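Local coordinates for protein transcriptional regulator kdgR (Escherichia coli, PDB 1YSP) that represses transcription of the genes for uptake and breakdown of 2-keto-3-deoxygluconate, and is represented here by its C-terminal IclR-type domain, without the DNA-binding helix-turn-helix part, at residues Ser8-Met13 with His38-Met43; Arg18-Thr23 with Gln155-Met160. One frame throughout, in Å; residues are numbered along the deposited sequence.

Interaction 1. Residues Ser8-Met13 with His38-Met43; sequences SADIQM and HKIDSM
Met13 brings its sulfur to the edge of the His38 imidazole, SD standing 3.6 Å from His38 CD2. This is a Met-aromatic contact at the ring edge. The methionine chain bends at its last torsion, which carries CE past the ring to the strand backbone, where it packs 3.8 Å from Lys39 CA. A flexible, apolar side chain suits this place, because it must follow both a ring and a backbone; it also meets Ile24 and Leu26 of the neighbouring strand 24-30. Nearer the helix backbone, Met13 CB rests 3.6 Å from Ile40 CG1, the branched isoleucine presenting CG1 to the helix.

Farther round the same ring edge, at NE2, stands Asp10. With CG anti to the backbone N (chi1 172°), its carboxylate swings from the flank of the helix to the imidazole. His38 NE2 donates to Asp10 OD1 over 2.8 Å, nearly straight at 165°. The acceptor lies in the ring plane, whereas the nitrogen meets OD1 on the anti side of the carboxylate. Arg14 NE forms a salt bridge with the same oxygen, and Ile40 CD1 packs 3.8 Å from it. A leucine in place of His38 would probably leave Asp10 OD1 with Arg14 but without its imidazole donor, and the carboxylate freer to turn.

The contact joins helix 4-20 to strand 33-40, which run nearly parallel here, their axes 19° apart and 8.9 Å at closest. His38 and Ile40 face the helix, as alternation along a strand requires. Asp10 is likely to polarise the imidazole and favour the tautomer with its proton on NE2, while Arg14, sharing OD1, probably tempers any gain for a doubly protonated ring.

Interaction 2. Residues Arg18-Thr23 with Gln155-Met160; sequences RLTKET and QEYVAM
An ST turn closes the C-terminal end of helix 4-20, and its residues pack against the long helix 151-172 of the IclR-type domain. Thr20 OG1 accepts from Glu22 N at 3.2 Å and is also hydrogen-bonded to Leu16 O one helical turn back. Between Thr20 and Glu22, Lys21 leaves the helix with positive phi, turning the chain toward strand 24-30.

Placing OG1 between the backbone N and the carbonyl carbon (chi1 69°) commits Thr20 CG2 to the other helix. This methyl presses on Met160 CE at 3.5 Å, a tight carbon pair, and lies 3.9 Å from Tyr157 CE1. A beta-branched hydroxyl residue thus serves both the turn and the packing. Met160 bends at its end beside the threonine, while its sulfur also meets Leu19 CD1 at 4.1 Å.

Glu22 folds back at chi2 (-72°), its CG passing close to the phenol oxygen. Tyr157 OH donates to Glu22 OE2 over 2.6 Å, using the anti lone pair of the carboxylate, whose plane stands 76° from that of the ring. Arg153 NH1 bonds to the same phenol oxygen, and Ile142 of the sheet touches both Glu22 and Tyr157. Held between the arginine and the carboxylate, the phenol oxygen is probably polarised, and its short bond ties the residues following helix 4-20 to the side of helix 151-172.

Overall arrangement
Both contacts use helix 4-20, interaction 1 in its middle and interaction 2 at its C-terminal end, and their centres are about 12 Å apart. Along the chain their segments alternate: 8-13, 18-23, 38-43, then 155-160. Helix 4-20 is thereby joined to strand 33-40 of the antiparallel sheet and to helix 151-172, which brings the two ends of the domain together. The contacts meet directly where Ser42 OG lies 3.1 Å from Lys21 O, a probable hydrogen bond, and where Lys39 CE packs 3.4 Å from Thr23 CG2. The N-terminal helix thus packs against both the sheet and the C-terminal helix of this GAF-clan domain.

Interaction 1. Residues Ser8-Met13 with His38-Met43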
# COMPACT_ATOMS: atom_id res chain seq x y z
N SER A 8 -15.13 -1.83 8.28
CA SER A 8 -15.43 -0.94 7.12
C SER A 8 -14.62 -1.36 5.92
O SER A 8 -15.10 -1.28 4.78
CB SER A 8 -15.09 0.52 7.40
OG SER A 8 -16.03 1.11 8.29
N ALA A 9 -13.35 -1.71 6.18
CA ALA A 9 -12.46 -2.13 5.11
C ALA A 9 -13.00 -3.41 4.49
O ALA A 9 -12.98 -3.55 3.28
CB ALA A 9 -11.07 -2.39 5.67
N ASP A 10 -13.46 -4.35 5.33
CA ASP A 10 -13.92 -5.64 4.84
C ASP A 10 -14.98 -5.48 3.74
O ASP A 10 -14.93 -6.18 2.70
CB ASP A 10 -14.46 -6.52 5.99
CG ASP A 10 -15.11 -7.80 5.49
OD1 ASP A 10 -14.40 -8.69 4.94
OD2 ASP A 10 -16.37 -7.90 5.59
N ILE A 11 -15.93 -4.56 3.99
CA ILE A 11 -16.99 -4.25 3.04
C ILE A 11 -16.48 -3.69 1.71
O ILE A 11 -16.90 -4.10 0.62
CB ILE A 11 -18.05 -3.24 3.69
CG1 ILE A 11 -18.77 -3.97 4.84
CG2 ILE A 11 -19.02 -2.68 2.67
CD1 ILE A 11 -19.24 -3.03 5.98
N GLN A 12 -15.57 -2.73 1.80
CA GLN A 12 -15.06 -2.08 0.61
C GLN A 12 -14.10 -2.99 -0.16
O GLN A 12 -14.02 -2.91 -1.41
CB GLN A 12 -14.40 -0.74 0.97
CG GLN A 12 -15.36 0.25 1.63
CD GLN A 12 -16.52 0.60 0.75
OE1 GLN A 12 -16.38 0.72 -0.48
NE2 GLN A 12 -17.71 0.76 1.36
N MET A 13 -13.40 -3.84 0.57
CA MET A 13 -12.49 -4.83 -0.07
C MET A 13 -13.27 -5.91 -0.82
O MET A 13 -12.91 -6.33 -1.92
CB MET A 13 -11.58 -5.44 0.98
CG MET A 13 -10.51 -4.43 1.55
SD MET A 13 -9.70 -5.06 3.03
CE MET A 13 -8.66 -6.37 2.38
N HIS A 38 -6.00 -7.34 6.96
CA HIS A 38 -7.14 -8.00 6.28
C HIS A 38 -6.76 -8.41 4.85
O HIS A 38 -5.84 -7.86 4.28
CB HIS A 38 -8.39 -7.12 6.28
CG HIS A 38 -9.68 -7.87 6.07
ND1 HIS A 38 -9.92 -9.12 6.60
CD2 HIS A 38 -10.82 -7.52 5.43
CE1 HIS A 38 -11.14 -9.52 6.28
NE2 HIS A 38 -11.71 -8.56 5.56
N LYS A 39 -7.45 -9.41 4.30
CA LYS A 39 -7.23 -9.81 2.91
C LYS A 39 -8.53 -10.35 2.33
O LYS A 39 -9.31 -11.00 3.07
CB LYS A 39 -6.16 -10.93 2.87
CG LYS A 39 -5.56 -11.18 1.54
CD LYS A 39 -4.65 -12.46 1.48
CE LYS A 39 -4.24 -12.78 0.04
NZ LYS A 39 -3.57 -14.10 -0.09
N ILE A 40 -8.79 -10.05 1.06
CA ILE A 40 -9.83 -10.73 0.28
C ILE A 40 -9.13 -11.34 -0.95
O ILE A 40 -8.57 -10.61 -1.78
CB ILE A 40 -10.97 -9.80 -0.16
CG1 ILE A 40 -11.59 -9.05 1.03
CG2 ILE A 40 -12.01 -10.57 -1.03
CD1 ILE A 40 -12.32 -9.90 2.04
N ASP A 41 -9.17 -12.67 -1.04
CA ASP A 41 -8.36 -13.41 -2.02
C ASP A 41 -8.89 -13.40 -3.43
O ASP A 41 -10.10 -13.31 -3.65
CB ASP A 41 -8.19 -14.87 -1.58
CG ASP A 41 -6.82 -15.14 -0.98
OD1 ASP A 41 -6.74 -15.26 0.26
OD2 ASP A 41 -5.83 -15.21 -1.75
N SER A 42 -7.97 -13.51 -4.38
CA SER A 42 -8.30 -13.65 -5.80
C SER A 42 -9.14 -14.92 -5.98
O SER A 42 -10.29 -14.85 -6.42
CB SER A 42 -7.01 -13.71 -6.63
OG SER A 42 -7.23 -13.30 -7.97
N MET A 43 -8.56 -16.07 -5.64
CA MET A 43 -9.31 -17.33 -5.51
C MET A 43 -8.69 -18.23 -4.44
O MET A 43 -8.79 -17.94 -3.23
CB MET A 43 -9.48 -18.08 -6.85
CG MET A 43 -8.34 -17.97 -7.87
SD MET A 43 -8.51 -16.49 -8.90
CE MET A 43 -7.41 -16.83 -10.28

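Interaction 2. Residues Arg18-Thr23 with Gln155-Met160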
# COMPACT_ATOMS: atom_id res chain seq x y z
N ARG A 18 -15.21 -8.02 -5.96
CA ARG A 18 -16.35 -8.11 -6.88
C ARG A 18 -16.09 -7.36 -8.20
O ARG A 18 -16.37 -7.89 -9.28
CB ARG A 18 -17.63 -7.52 -6.22
CG ARG A 18 -18.90 -7.77 -7.02
CD ARG A 18 -20.11 -7.07 -6.35
NE ARG A 18 -20.08 -5.63 -6.54
CZ ARG A 18 -20.43 -4.99 -7.65
NH1 ARG A 18 -20.82 -5.67 -8.72
NH2 ARG A 18 -20.38 -3.68 -7.71
N LEU A 19 -15.61 -6.12 -8.11
CA LEU A 19 -15.43 -5.32 -9.33
C LEU A 19 -14.20 -5.76 -10.16
O LEU A 19 -14.18 -5.58 -11.38
CB LEU A 19 -15.33 -3.83 -9.02
CG LEU A 19 -16.50 -3.06 -8.35
CD1 LEU A 19 -15.98 -1.77 -7.68
CD2 LEU A 19 -17.58 -2.74 -9.27
N THR A 20 -13.18 -6.33 -9.52
CA THR A 20 -11.89 -6.49 -10.22
C THR A 20 -11.40 -7.91 -10.31
O THR A 20 -10.50 -8.20 -11.12
CB THR A 20 -10.73 -5.65 -9.54
OG1 THR A 20 -10.42 -6.19 -8.27
CG2 THR A 20 -11.08 -4.20 -9.42
N LYS A 21 -11.93 -8.78 -9.44
CA LYS A 21 -11.47 -10.17 -9.25
C LYS A 21 -10.01 -10.30 -8.78
O LYS A 21 -9.43 -11.38 -8.87
CB LYS A 21 -11.68 -11.03 -10.51
CG LYS A 21 -13.06 -10.92 -11.11
CD LYS A 21 -13.99 -11.96 -10.55
CE LYS A 21 -14.76 -12.61 -11.71
NZ LYS A 21 -16.21 -12.65 -11.45
N GLU A 22 -9.43 -9.20 -8.30
CA GLU A 22 -8.02 -9.18 -7.91
C GLU A 22 -7.90 -9.49 -6.41
O GLU A 22 -8.94 -9.49 -5.71
CB GLU A 22 -7.44 -7.79 -8.19
CG GLU A 22 -7.41 -7.31 -9.68
CD GLU A 22 -6.37 -8.02 -10.57
OE1 GLU A 22 -5.68 -8.93 -10.07
OE2 GLU A 22 -6.27 -7.67 -11.77
N THR A 23 -6.67 -9.75 -5.94
CA THR A 23 -6.36 -9.95 -4.53
C THR A 23 -6.32 -8.55 -3.90
O THR A 23 -5.61 -7.66 -4.39
CB THR A 23 -4.96 -10.64 -4.27
OG1 THR A 23 -4.82 -11.85 -5.02
CG2 THR A 23 -4.79 -11.00 -2.79
N GLN A 155 -5.04 3.22 -13.94
CA GLN A 155 -5.83 4.37 -13.56
C GLN A 155 -7.24 3.99 -13.03
O GLN A 155 -7.72 4.58 -12.05
CB GLN A 155 -5.86 5.44 -14.68
CG GLN A 155 -4.47 6.16 -14.92
CD GLN A 155 -3.94 6.95 -13.70
OE1 GLN A 155 -4.67 7.73 -13.08
NE2 GLN A 155 -2.64 6.74 -13.36
N GLU A 156 -7.88 2.99 -13.64
CA GLU A 156 -9.18 2.50 -13.16
C GLU A 156 -9.02 1.87 -11.75
O GLU A 156 -9.80 2.14 -10.83
CB GLU A 156 -9.75 1.47 -14.14
CG GLU A 156 -11.00 0.72 -13.64
CD GLU A 156 -11.92 0.23 -14.77
OE1 GLU A 156 -12.06 0.92 -15.81
OE2 GLU A 156 -12.51 -0.86 -14.61
N TYR A 157 -7.94 1.11 -11.56
CA TYR A 157 -7.66 0.47 -10.25
C TYR A 157 -7.41 1.53 -9.19
O TYR A 157 -7.90 1.40 -8.08
CB TYR A 157 -6.47 -0.51 -10.33
CG TYR A 157 -6.81 -1.87 -10.87
CD1 TYR A 157 -8.02 -2.13 -11.54
CD2 TYR A 157 -5.90 -2.91 -10.76
CE1 TYR A 157 -8.29 -3.35 -12.06
CE2 TYR A 157 -6.19 -4.16 -11.28
CZ TYR A 157 -7.39 -4.36 -11.93
OH TYR A 157 -7.66 -5.60 -12.43
N VAL A 158 -6.69 2.59 -9.56
CA VAL A 158 -6.35 3.65 -8.61
C VAL A 158 -7.65 4.38 -8.21
O VAL A 158 -7.90 4.66 -7.02
CB VAL A 158 -5.31 4.63 -9.20
CG1 VAL A 158 -5.23 5.96 -8.38
CG2 VAL A 158 -3.91 3.94 -9.33
N ALA A 159 -8.49 4.62 -9.22
CA ALA A 159 -9.76 5.34 -9.00
C ALA A 159 -10.66 4.53 -8.08
O ALA A 159 -11.20 5.08 -7.10
CB ALA A 159 -10.44 5.65 -10.33
N MET A 160 -10.74 3.22 -8.31
CA MET A 160 -11.59 2.38 -7.42
C MET A 160 -11.00 2.24 -6.00
O MET A 160 -11.75 2.16 -5.01
CB MET A 160 -11.80 0.99 -7.98
CG MET A 160 -12.59 0.95 -9.31
SD MET A 160 -12.69 -0.75 -9.91
CE MET A 160 -11.14 -0.96 -10.71